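Local coordinates for protein L-2,4-diaminobutyric acid acetyltransferase (Geobacillus sp., PDB 6SK1) that probably catalyses the transfer of an acetyl group from acetyl-coenzyme A to L-2,4-diaminobutyric acid, a step of ectoine biosynthesis, at residues E34-T39 with V88-V93; G72-F77 with K104-G109; P24-G29 with L53-N58. One frame throughout, in Å; residues are numbered along the deposited sequence. Where two conformers were deposited one is given.

Overall arrangement
From the N terminus, strand 19-22 leads into 24-29, where contact 3 opens. Helix 29-38, carrying the first half of contact 1, follows before helix 47-56 returns to 24-29 at 53-58 and closes contact 3. Strand 69-79 then opens contact 2. Contact 1 closes on the neighbouring strand 85-93, and contact 2 on helix 102-112. Contact 1 therefore crosses both others, while contacts 3 and 2 follow in series. Contacts 1 and 2 share the central sheet, tied by the probable Ala92 O to Phe73 N hydrogen bond (2.9 Å), and both touch coenzyme A. Contact 3, about 14 Å from each by centres, joins them through Leu53, which packs on Trp89, Phe73 and Ser75.

Contact 1. Residues E34-T39 with V88-V93; sequences ELIRDT and VWQVAV. With COA (coenzyme A), chain B.
Ala92 presents its methyl to helix 34-38, which runs across the strand at 79°, and three helix-side residues gather round it. Leu35 CD2 lies 4.3 Å from Ala92 CB, and Thr39 CG2 comes up to the same methyl at 4.2 Å. Ile36, modelled in two conformers, turns its CD1 branch toward the same methyl, though the very short approach in this copy is doubtful. Thr39 is fixed by its hydroxyl: OG1 bonds back to Ile36 O at 2.7 Å, in the carbonyl plane on a lone pair, and also meets Ser41 N, which leaves CG2 to face the strand.

Gln90 can be followed outward. Its CB rests against Ser75 of the adjoining strand. CG, anti to the backbone N (chi1 -162°), passes 4.2 Å from the coenzyme A sulfur S1P. The chain bends at chi2, and the buried amide beyond it is satisfied at both ends, OE1 by Tyr50 OH and NE2 by Asp43 O, while NE2 passes Ile36 CG2.

The strand's backbone is turned to the cofactor: Val91 O takes a nearly straight bond from pantetheine N4P (2.7 Å, 168°), and Val93 N gives one to O9P (2.8 Å). Val93 CG2 lies 3.5 Å from the pyrophosphate oxygen O4A. Trp89 and Gln90 both face Ser75 in a classic beta bulge, and this bulged strand, with pantetheine bonded along it like a further strand, is the hallmark of the GNAT acetyl-coenzyme A site.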
loop_
_atom_site.group_PDB
_atom_site.type_symbol
_atom_site.label_atom_id
_atom_site.label_comp_id
_atom_site.label_asym_id
_atom_site.label_seq_id
_atom_site.Cartn_x
_atom_site.Cartn_y
_atom_site.Cartn_z
ATOM N N GLU A 34 13.137 -4.550 6.940
ATOM C CA GLU A 34 14.565 -4.972 6.897
ATOM C C GLU A 34 14.745 -6.141 6.025
ATOM O O GLU A 34 15.720 -6.189 5.252
ATOM C CB GLU A 34 15.012 -5.247 8.345
ATOM C CG GLU A 34 15.174 -4.030 9.238
ATOM C CD GLU A 34 15.490 -4.242 10.679
ATOM O OE1 GLU A 34 15.166 -5.361 11.158
ATOM O OE2 GLU A 34 15.878 -3.217 11.312
ATOM N N LEU A 35 13.883 -7.154 5.989
ATOM C CA LEU A 35 13.933 -8.238 5.057
ATOM C C LEU A 35 13.936 -7.761 3.644
ATOM O O LEU A 35 14.786 -8.175 2.809
ATOM C CB LEU A 35 12.750 -9.205 5.253
ATOM C CG LEU A 35 12.517 -10.294 4.190
ATOM C CD1 LEU A 35 13.476 -11.460 4.529
ATOM C CD2 LEU A 35 11.107 -10.832 4.180
ATOM N N ILE A 36 13.007 -6.877 3.269
ATOM C CA ILE A 36 12.902 -6.404 1.901
ATOM C C ILE A 36 14.104 -5.530 1.598
ATOM O O ILE A 36 14.697 -5.677 0.460
ATOM C CB ILE A 36 11.630 -5.524 1.729
ATOM C CG1 ILE A 36 10.323 -6.272 2.097
ATOM C CG2 ILE A 36 11.547 -4.988 0.283
ATOM C CD1 ILE A 36 10.218 -7.588 1.362
ATOM N N ARG A 37 14.509 -4.698 2.525
ATOM C CA ARG A 37 15.719 -3.824 2.349
ATOM C C ARG A 37 16.929 -4.697 1.977
ATOM O O ARG A 37 17.672 -4.442 1.015
ATOM C CB ARG A 37 15.955 -3.040 3.572
ATOM C CG ARG A 37 17.175 -2.127 3.439
ATOM C CD ARG A 37 17.860 -1.731 4.726
ATOM N NE ARG A 37 18.212 -2.878 5.584
ATOM C CZ ARG A 37 18.341 -2.854 6.917
ATOM N NH1 ARG A 37 18.221 -1.759 7.664
ATOM N NH2 ARG A 37 18.527 -4.021 7.570
ATOM N N ASP A 38 17.035 -5.817 2.657
ATOM C CA ASP A 38 18.264 -6.655 2.541
ATOM C C ASP A 38 18.239 -7.418 1.295
ATOM O O ASP A 38 19.285 -7.904 0.853
ATOM C CB ASP A 38 18.369 -7.609 3.740
ATOM C CG ASP A 38 18.752 -6.982 5.020
ATOM O OD1 ASP A 38 19.118 -5.839 5.161
ATOM O OD2 ASP A 38 18.568 -7.785 6.029
ATOM N N THR A 39 17.127 -7.601 0.562
ATOM C CA THR A 39 17.079 -8.178 -0.753
ATOM C C THR A 39 17.733 -7.224 -1.787
ATOM O O THR A 39 17.968 -7.729 -2.890
ATOM C CB THR A 39 15.725 -8.617 -1.261
ATOM O OG1 THR A 39 14.963 -7.397 -1.542
ATOM C CG2 THR A 39 14.975 -9.518 -0.360
ATOM N N VAL A 88 -1.089 -9.795 -5.927
ATOM C CA VAL A 88 0.104 -10.034 -5.108
ATOM C C VAL A 88 1.139 -9.005 -5.486
ATOM O O VAL A 88 1.563 -8.936 -6.627
ATOM C CB VAL A 88 0.633 -11.441 -5.278
ATOM C CG1 VAL A 88 1.925 -11.601 -4.485
ATOM C CG2 VAL A 88 -0.396 -12.482 -4.848
ATOM N N TRP A 89 1.465 -8.095 -4.565
ATOM C CA TRP A 89 2.351 -7.005 -4.982
ATOM C C TRP A 89 3.756 -7.098 -4.487
ATOM O O TRP A 89 4.600 -6.383 -5.006
ATOM C CB TRP A 89 1.775 -5.733 -4.800
ATOM C CG TRP A 89 1.505 -5.327 -3.406
ATOM C CD1 TRP A 89 0.483 -5.747 -2.611
ATOM C CD2 TRP A 89 2.075 -4.132 -2.785
ATOM N NE1 TRP A 89 0.511 -5.042 -1.401
ATOM C CE2 TRP A 89 1.435 -3.990 -1.478
ATOM C CE3 TRP A 89 3.052 -3.112 -3.195
ATOM C CZ2 TRP A 89 1.731 -2.916 -0.606
ATOM C CZ3 TRP A 89 3.322 -2.109 -2.308
ATOM C CH2 TRP A 89 2.648 -1.956 -1.016
ATOM N N GLN A 90 4.022 -7.915 -3.467
ATOM C CA GLN A 90 5.399 -8.120 -3.055
ATOM C C GLN A 90 5.592 -9.518 -2.569
ATOM O O GLN A 90 4.749 -10.059 -1.824
ATOM C CB GLN A 90 5.805 -7.152 -1.959
ATOM C CG GLN A 90 7.304 -6.957 -1.721
ATOM C CD GLN A 90 7.662 -5.410 -1.335
ATOM O OE1 GLN A 90 6.957 -4.660 -0.530
ATOM N NE2 GLN A 90 8.720 -4.875 -2.022
ATOM N N VAL A 91 6.707 -10.200 -2.923
ATOM C CA VAL A 91 7.080 -11.500 -2.377
ATOM C C VAL A 91 8.563 -11.397 -2.169
ATOM O O VAL A 91 9.277 -10.941 -3.059
ATOM C CB VAL A 91 6.782 -12.731 -3.271
ATOM C CG1 VAL A 91 6.891 -13.935 -2.405
ATOM C CG2 VAL A 91 5.457 -12.632 -3.939
ATOM N N ALA A 92 9.073 -11.832 -1.040
ATOM C CA ALA A 92 10.521 -11.741 -0.709
ATOM C C ALA A 92 10.867 -12.913 0.162
ATOM O O ALA A 92 10.201 -13.196 1.142
ATOM C CB ALA A 92 10.844 -10.445 -0.097
ATOM N N VAL A 93 12.019 -13.590 -0.154
ATOM C CA VAL A 93 12.601 -14.566 0.742
ATOM C C VAL A 93 14.056 -14.211 0.929
ATOM O O VAL A 93 14.739 -13.861 -0.069
ATOM C CB VAL A 93 12.406 -15.956 0.170
ATOM C CG1 VAL A 93 13.259 -17.007 0.923
ATOM C CG2 VAL A 93 10.921 -16.354 0.198
HETATM N N1A COA B . 15.907 -20.069 -10.764
HETATM C C2A COA B . 15.024 -20.864 -11.288
HETATM N N3A COA B . 13.943 -21.349 -10.697
HETATM C C4A COA B . 13.790 -20.869 -9.437
HETATM C C5A COA B . 14.667 -20.015 -8.788
HETATM C C6A COA B . 15.826 -19.552 -9.500
HETATM N N6A COA B . 16.712 -18.740 -8.978
HETATM N N7A COA B . 14.217 -19.711 -7.511
HETATM C C8A COA B . 13.111 -20.419 -7.480
HETATM N N9A COA B . 12.800 -21.104 -8.546
HETATM C C1B COA B . 11.629 -21.880 -8.776
HETATM C C2B COA B . 11.422 -23.092 -7.926
HETATM O O2B COA B . 12.098 -24.222 -8.581
HETATM C C3B COA B . 9.933 -23.263 -7.767
HETATM O O3B COA B . 9.394 -23.800 -9.009
HETATM P P3B COA B . 8.194 -24.895 -9.039
HETATM O O7A COA B . 7.019 -24.156 -8.506
HETATM O O8A COA B . 8.175 -25.295 -10.564
HETATM O O9A COA B . 8.686 -26.002 -8.164
HETATM C C4B COA B . 9.498 -21.806 -7.725
HETATM O O4B COA B . 10.495 -21.059 -8.391
HETATM C C5B COA B . 9.370 -21.236 -6.345
HETATM O O5B COA B . 10.490 -21.609 -5.525
HETATM P P1A COA B . 10.652 -21.242 -4.021
HETATM O O1A COA B . 11.826 -22.007 -3.492
HETATM O O2A COA B . 9.323 -21.382 -3.331
HETATM O O3A COA B . 11.036 -19.711 -4.095
HETATM P P2A COA B . 11.848 -18.869 -3.037
HETATM O O4A COA B . 11.390 -19.243 -1.653
HETATM O O5A COA B . 13.330 -18.960 -3.323
HETATM O O6A COA B . 11.359 -17.367 -3.323
HETATM C CBP COA B . 11.410 -15.338 -4.566
HETATM C CCP COA B . 11.221 -16.820 -4.655
HETATM C CDP COA B . 10.993 -14.798 -5.913
HETATM C CEP COA B . 10.449 -14.794 -3.522
HETATM C CAP COA B . 12.849 -14.951 -4.209
HETATM O OAP COA B . 13.718 -15.367 -5.334
HETATM C C9P COA B . 13.049 -13.522 -3.947
HETATM O O9P COA B . 12.833 -13.088 -2.818
HETATM N N8P COA B . 13.445 -12.771 -4.927
HETATM C C7P COA B . 13.837 -11.346 -4.682
HETATM C C6P COA B . 12.571 -10.566 -4.466
HETATM C C5P COA B . 11.654 -10.657 -5.663
HETATM O O5P COA B . 12.126 -10.522 -6.738
HETATM N N4P COA B . 10.307 -10.871 -5.503
HETATM C C3P COA B . 9.345 -10.941 -6.449
HETATM C C2P COA B . 8.997 -9.503 -6.849
HETATM S S1P COA B . 8.011 -8.603 -5.501
#

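Contact 2. Residues G72-F77 with K104-G109; sequences GFISAF and KAMLTG. With COA (coenzyme A), chain B.
Met106 lays its thioether against the Gly72-Phe73 peptide, with SD 3.4 Å from Phe73 N and 3.5 Å from Gly72 C. CG lies anti to the carbonyl carbon (chi1 -67°) and the chain runs straight through SD before bending at chi3, which turns CE across the strand, toward Val91 of the neighbouring strand. The sulfur lies close over Gly72, which has no side chain. Ile74 slides past Met106 in the opposite direction: CG2, set between its own backbone N and carbonyl carbon, meets Met106 CB at 3.8 Å, while CD1 reaches Leu107 CD1 at 4.2 Å. Leu107 also packs on Phe137 and Tyr140.

Helix 102-112 belongs to the beta-alpha-beta crossover between parallel strands 85-93 and 121-125, and its N-terminal end, with Gly101 N and Ala103 N, forms the pyrophosphate-binding turn of the GNAT fold. Lys104 N adds a bond to O2A of coenzyme A at 2.9 Å. The Lys104 side chain stays extended until a bend at chi3, then brings NZ to O9A of the 3'-phosphate at 2.8 Å. An alanine here is likely to leave that phosphate without its ammonium partner.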
loop_
_atom_site.group_PDB
_atom_site.type_symbol
_atom_site.label_atom_id
_atom_site.label_comp_id
_atom_site.label_asym_id
_atom_site.label_seq_id
_atom_site.Cartn_x
_atom_site.Cartn_y
_atom_site.Cartn_z
ATOM N N GLY A 72 10.682 -14.749 5.126
ATOM C CA GLY A 72 9.871 -14.574 3.953
ATOM C C GLY A 72 8.676 -13.676 4.224
ATOM O O GLY A 72 8.177 -13.606 5.351
ATOM N N PHE A 73 8.212 -13.030 3.179
ATOM C CA PHE A 73 7.008 -12.196 3.232
ATOM C C PHE A 73 6.278 -12.161 1.920
ATOM O O PHE A 73 6.904 -12.103 0.842
ATOM C CB PHE A 73 7.403 -10.747 3.561
ATOM C CG PHE A 73 6.290 -9.713 3.653
ATOM C CD1 PHE A 73 5.426 -9.748 4.749
ATOM C CD2 PHE A 73 6.176 -8.753 2.721
ATOM C CE1 PHE A 73 4.372 -8.803 4.861
ATOM C CE2 PHE A 73 5.133 -7.761 2.855
ATOM C CZ PHE A 73 4.300 -7.861 3.897
ATOM N N ILE A 74 4.948 -12.146 1.955
ATOM C CA ILE A 74 4.097 -11.961 0.782
ATOM C C ILE A 74 3.027 -10.989 1.160
ATOM O O ILE A 74 2.383 -11.145 2.236
ATOM C CB ILE A 74 3.621 -13.267 0.210
ATOM C CG1 ILE A 74 2.843 -13.083 -1.085
ATOM C CG2 ILE A 74 2.782 -14.072 1.201
ATOM C CD1 ILE A 74 2.567 -14.369 -1.856
ATOM N N SER A 75 2.774 -9.999 0.300
ATOM C CA SER A 75 1.700 -9.040 0.511
ATOM C C SER A 75 0.802 -9.052 -0.706
ATOM O O SER A 75 1.225 -9.061 -1.866
ATOM C CB SER A 75 2.148 -7.670 0.833
ATOM O OG SER A 75 2.935 -7.174 -0.238
ATOM N N ALA A 76 -0.498 -8.994 -0.420
ATOM C CA ALA A 76 -1.532 -8.978 -1.445
ATOM C C ALA A 76 -2.687 -8.186 -0.962
ATOM O O ALA A 76 -2.853 -7.953 0.221
ATOM C CB ALA A 76 -1.954 -10.393 -1.846
ATOM N N PHE A 77 -3.547 -7.814 -1.879
ATOM C CA PHE A 77 -4.848 -7.201 -1.546
ATOM C C PHE A 77 -5.892 -7.760 -2.492
ATOM O O PHE A 77 -5.617 -8.097 -3.651
ATOM C CB PHE A 77 -4.790 -5.645 -1.653
ATOM C CG PHE A 77 -4.335 -5.102 -2.943
ATOM C CD1 PHE A 77 -5.237 -4.920 -3.996
ATOM C CD2 PHE A 77 -3.010 -4.810 -3.184
ATOM C CE1 PHE A 77 -4.803 -4.391 -5.205
ATOM C CE2 PHE A 77 -2.611 -4.263 -4.387
ATOM C CZ PHE A 77 -3.522 -4.097 -5.411
ATOM N N LYS A 104 6.741 -20.649 -2.338
ATOM C CA LYS A 104 5.671 -21.518 -2.760
ATOM C C LYS A 104 4.753 -21.809 -1.571
ATOM O O LYS A 104 3.528 -21.785 -1.783
ATOM C CB LYS A 104 6.242 -22.821 -3.322
ATOM C CG LYS A 104 5.250 -23.767 -3.867
ATOM C CD LYS A 104 5.866 -25.147 -4.201
ATOM C CE LYS A 104 6.925 -25.017 -5.253
ATOM N NZ LYS A 104 7.095 -26.382 -5.845
ATOM N N ALA A 105 5.315 -22.090 -0.422
ATOM C CA ALA A 105 4.476 -22.366 0.762
ATOM C C ALA A 105 3.743 -21.119 1.189
ATOM O O ALA A 105 2.558 -21.256 1.640
ATOM C CB ALA A 105 5.325 -22.870 1.872
ATOM N N MET A 106 4.351 -19.951 1.125
ATOM C CA MET A 106 3.613 -18.714 1.478
ATOM C C MET A 106 2.442 -18.510 0.552
ATOM O O MET A 106 1.323 -18.175 0.970
ATOM C CB MET A 106 4.515 -17.493 1.431
ATOM C CG MET A 106 5.603 -17.437 2.475
ATOM S SD MET A 106 6.374 -15.828 2.623
ATOM C CE MET A 106 7.278 -15.790 1.039
ATOM N N LEU A 107 2.647 -18.619 -0.764
ATOM C CA LEU A 107 1.616 -18.410 -1.734
ATOM C C LEU A 107 0.480 -19.477 -1.576
ATOM O O LEU A 107 -0.709 -19.143 -1.576
ATOM C CB LEU A 107 2.162 -18.394 -3.172
ATOM C CG LEU A 107 1.165 -18.233 -4.305
ATOM C CD1 LEU A 107 0.316 -16.973 -4.180
ATOM C CD2 LEU A 107 1.876 -18.376 -5.609
ATOM N N THR A 108 0.873 -20.726 -1.507
ATOM C CA THR A 108 -0.093 -21.815 -1.392
ATOM C C THR A 108 -0.883 -21.656 -0.085
ATOM O O THR A 108 -2.126 -21.760 -0.094
ATOM C CB THR A 108 0.674 -23.150 -1.399
ATOM O OG1 THR A 108 1.385 -23.247 -2.638
ATOM C CG2 THR A 108 -0.196 -24.347 -1.297
ATOM N N GLY A 109 -0.194 -21.315 0.973
ATOM C CA GLY A 109 -0.878 -21.118 2.269
ATOM C C GLY A 109 -1.784 -19.953 2.203
ATOM O O GLY A 109 -2.958 -20.018 2.646
HETATM N N1A COA B . 15.907 -20.069 -10.764
HETATM C C2A COA B . 15.024 -20.864 -11.288
HETATM N N3A COA B . 13.943 -21.349 -10.697
HETATM C C4A COA B . 13.790 -20.869 -9.437
HETATM C C5A COA B . 14.667 -20.015 -8.788
HETATM C C6A COA B . 15.826 -19.552 -9.500
HETATM N N6A COA B . 16.712 -18.740 -8.978
HETATM N N7A COA B . 14.217 -19.711 -7.511
HETATM C C8A COA B . 13.111 -20.419 -7.480
HETATM N N9A COA B . 12.800 -21.104 -8.546
HETATM C C1B COA B . 11.629 -21.880 -8.776
HETATM C C2B COA B . 11.422 -23.092 -7.926
HETATM O O2B COA B . 12.098 -24.222 -8.581
HETATM C C3B COA B . 9.933 -23.263 -7.767
HETATM O O3B COA B . 9.394 -23.800 -9.009
HETATM P P3B COA B . 8.194 -24.895 -9.039
HETATM O O7A COA B . 7.019 -24.156 -8.506
HETATM O O8A COA B . 8.175 -25.295 -10.564
HETATM O O9A COA B . 8.686 -26.002 -8.164
HETATM C C4B COA B . 9.498 -21.806 -7.725
HETATM O O4B COA B . 10.495 -21.059 -8.391
HETATM C C5B COA B . 9.370 -21.236 -6.345
HETATM O O5B COA B . 10.490 -21.609 -5.525
HETATM P P1A COA B . 10.652 -21.242 -4.021
HETATM O O1A COA B . 11.826 -22.007 -3.492
HETATM O O2A COA B . 9.323 -21.382 -3.331
HETATM O O3A COA B . 11.036 -19.711 -4.095
HETATM P P2A COA B . 11.848 -18.869 -3.037
HETATM O O4A COA B . 11.390 -19.243 -1.653
HETATM O O5A COA B . 13.330 -18.960 -3.323
HETATM O O6A COA B . 11.359 -17.367 -3.323
HETATM C CBP COA B . 11.410 -15.338 -4.566
HETATM C CCP COA B . 11.221 -16.820 -4.655
HETATM C CDP COA B . 10.993 -14.798 -5.913
HETATM C CEP COA B . 10.449 -14.794 -3.522
HETATM C CAP COA B . 12.849 -14.951 -4.209
HETATM O OAP COA B . 13.718 -15.367 -5.334
HETATM C C9P COA B . 13.049 -13.522 -3.947
HETATM O O9P COA B . 12.833 -13.088 -2.818
HETATM N N8P COA B . 13.445 -12.771 -4.927
HETATM C C7P COA B . 13.837 -11.346 -4.682
HETATM C C6P COA B . 12.571 -10.566 -4.466
HETATM C C5P COA B . 11.654 -10.657 -5.663
HETATM O O5P COA B . 12.126 -10.522 -6.738
HETATM N N4P COA B . 10.307 -10.871 -5.503
HETATM C C3P COA B . 9.345 -10.941 -6.449
HETATM C C2P COA B . 8.997 -9.503 -6.849
HETATM S S1P COA B . 8.011 -8.603 -5.501
#

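Contact 3. Residues P24-G29 with L53-N58; sequences PEARDG and LGDYFN
A water gripped by three groups bridges the two segments: it donates to Asp55 OD1 at 2.7 Å and to Glu25 OE2 at 2.9 Å, and accepts from Ala26 N at 2.8 Å. It stands between two carboxylates, Glu25 OE2 and Asp55 OD1 being 5.0 Å apart, and probably eases their like charges. The other oxygen of Asp55, OD2, rests 3.5 Å from Ala26 CB and bonds to Tyr154 OH of the second subunit.

Gly54 CA lies 3.6 Å from Glu25 C, so close that any CB there would collide with the Glu25-Ala26 peptide. This seats the turn between strand 19-22 and helix 29-38 of the GNAT fold on the C-terminal end of helix 47-56. That turn is a short 3-10 segment, held by Asp28 N to Glu25 O and by Glu25 N to Asp28 OD2; Asp28 is itself salt-bridged to Arg22.

Past the helix end, Asn58 ND2 bonds Pro24 O at 3.0 Å, approaching nearly along the C=O axis (163°), with Pro24 O almost in the amide plane of Asn58. Asn58 CG sits between the backbone N and the carbonyl carbon (chi1 76°), which turns the amide toward the Pro24 carbonyl, while CB lies 4.0 Å from Pro24 CG. Glu25, bent at chi2, brings its carboxylate across this amide with the two planes 80° apart. Phe57 meets Phe77 of the second subunit edge-to-face.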
loop_
_atom_site.group_PDB
_atom_site.type_symbol
_atom_site.label_atom_id
_atom_site.label_comp_id
_atom_site.label_asym_id
_atom_site.label_seq_id
_atom_site.Cartn_x
_atom_site.Cartn_y
_atom_site.Cartn_z
ATOM N N PRO A 24 1.479 -11.419 9.237
ATOM C CA PRO A 24 2.194 -10.303 9.839
ATOM C C PRO A 24 1.281 -9.466 10.721
ATOM O O PRO A 24 0.109 -9.474 10.492
ATOM C CB PRO A 24 2.601 -9.495 8.602
ATOM C CG PRO A 24 1.442 -9.685 7.656
ATOM C CD PRO A 24 1.057 -11.166 7.834
ATOM N N GLU A 25 1.869 -8.729 11.635
ATOM C CA GLU A 25 1.239 -7.770 12.522
ATOM C C GLU A 25 1.966 -6.448 12.363
ATOM O O GLU A 25 3.075 -6.417 11.827
ATOM C CB GLU A 25 1.231 -8.266 13.941
ATOM C CG GLU A 25 0.512 -9.602 14.071
ATOM C CD GLU A 25 -0.933 -9.586 13.899
ATOM O OE1 GLU A 25 -1.605 -10.710 13.862
ATOM O OE2 GLU A 25 -1.584 -8.548 13.779
ATOM N N ALA A 26 1.385 -5.392 12.873
ATOM C CA ALA A 26 2.054 -4.098 12.756
ATOM C C ALA A 26 3.404 -4.131 13.392
ATOM O O ALA A 26 4.347 -3.510 12.914
ATOM C CB ALA A 26 1.159 -2.983 13.356
ATOM N N ARG A 27 3.548 -4.828 14.534
ATOM C CA ARG A 27 4.823 -4.984 15.227
ATOM C C ARG A 27 5.937 -5.618 14.389
ATOM O O ARG A 27 7.096 -5.531 14.738
ATOM C CB ARG A 27 4.646 -5.789 16.507
ATOM C CG ARG A 27 3.971 -7.130 16.347
ATOM C CD ARG A 27 3.516 -7.755 17.643
ATOM N NE ARG A 27 2.420 -7.076 18.260
ATOM C CZ ARG A 27 1.915 -7.416 19.403
ATOM N NH1 ARG A 27 0.976 -6.662 19.918
ATOM N NH2 ARG A 27 2.337 -8.534 19.971
ATOM N N ASP A 28 5.546 -6.299 13.312
ATOM C CA ASP A 28 6.481 -6.895 12.372
ATOM C C ASP A 28 6.975 -5.934 11.284
ATOM O O ASP A 28 7.798 -6.338 10.478
ATOM C CB ASP A 28 5.852 -8.108 11.717
ATOM C CG ASP A 28 5.504 -9.197 12.682
ATOM O OD1 ASP A 28 6.403 -9.638 13.448
ATOM O OD2 ASP A 28 4.396 -9.728 12.619
ATOM N N GLY A 29 6.413 -4.764 11.257
ATOM C CA GLY A 29 6.725 -3.903 10.104
ATOM C C GLY A 29 8.200 -3.614 9.907
ATOM O O GLY A 29 8.683 -3.666 8.794
ATOM N N LEU A 53 0.116 -2.689 6.687
ATOM C CA LEU A 53 -0.279 -3.988 6.164
ATOM C C LEU A 53 -0.573 -4.949 7.252
ATOM O O LEU A 53 -1.549 -5.723 7.176
ATOM C CB LEU A 53 0.834 -4.568 5.222
ATOM C CG LEU A 53 1.097 -3.802 3.937
ATOM C CD1 LEU A 53 2.239 -4.395 3.132
ATOM C CD2 LEU A 53 -0.141 -3.749 3.054
ATOM N N GLY A 54 0.212 -4.928 8.292
ATOM C CA GLY A 54 0.040 -5.813 9.408
ATOM C C GLY A 54 -1.209 -5.533 10.154
ATOM O O GLY A 54 -1.803 -6.478 10.708
ATOM N N ASP A 55 -1.707 -4.307 10.227
ATOM C CA ASP A 55 -2.934 -4.031 10.935
ATOM C C ASP A 55 -4.159 -4.104 10.076
ATOM O O ASP A 55 -5.291 -4.357 10.587
ATOM C CB ASP A 55 -2.951 -2.616 11.578
ATOM C CG ASP A 55 -2.509 -2.588 13.007
ATOM O OD1 ASP A 55 -2.593 -3.602 13.711
ATOM O OD2 ASP A 55 -2.055 -1.502 13.422
ATOM N N TYR A 56 -4.065 -3.842 8.786
ATOM C CA TYR A 56 -5.270 -3.707 7.936
ATOM C C TYR A 56 -5.371 -4.686 6.776
ATOM O O TYR A 56 -6.479 -4.866 6.272
ATOM C CB TYR A 56 -5.335 -2.252 7.382
ATOM C CG TYR A 56 -5.528 -1.249 8.471
ATOM C CD1 TYR A 56 -6.768 -1.046 9.033
ATOM C CD2 TYR A 56 -4.500 -0.470 8.933
ATOM C CE1 TYR A 56 -6.948 -0.147 10.091
ATOM C CE2 TYR A 56 -4.647 0.393 9.998
ATOM C CZ TYR A 56 -5.906 0.495 10.552
ATOM O OH TYR A 56 -6.073 1.390 11.620
ATOM N N PHE A 57 -4.267 -5.275 6.338
ATOM C CA PHE A 57 -4.291 -6.181 5.227
ATOM C C PHE A 57 -3.820 -7.570 5.605
ATOM O O PHE A 57 -3.461 -8.368 4.653
ATOM C CB PHE A 57 -3.447 -5.609 4.054
ATOM C CG PHE A 57 -4.112 -4.441 3.369
ATOM C CD1 PHE A 57 -4.007 -3.166 3.882
ATOM C CD2 PHE A 57 -4.946 -4.627 2.279
ATOM C CE1 PHE A 57 -4.659 -2.110 3.305
ATOM C CE2 PHE A 57 -5.586 -3.528 1.677
ATOM C CZ PHE A 57 -5.482 -2.301 2.204
ATOM N N ASN A 58 -3.835 -7.919 6.875
ATOM C CA ASN A 58 -3.036 -9.128 7.175
ATOM C C ASN A 58 -3.818 -10.376 6.796
ATOM O O ASN A 58 -3.164 -11.405 6.629
ATOM C CB ASN A 58 -2.394 -9.067 8.554
ATOM C CG ASN A 58 -3.378 -9.318 9.588
ATOM O OD1 ASN A 58 -4.568 -9.253 9.362
ATOM N ND2 ASN A 58 -2.834 -9.385 10.796
HETATM O O HOH W 1 -1.093 -5.748 14.232
#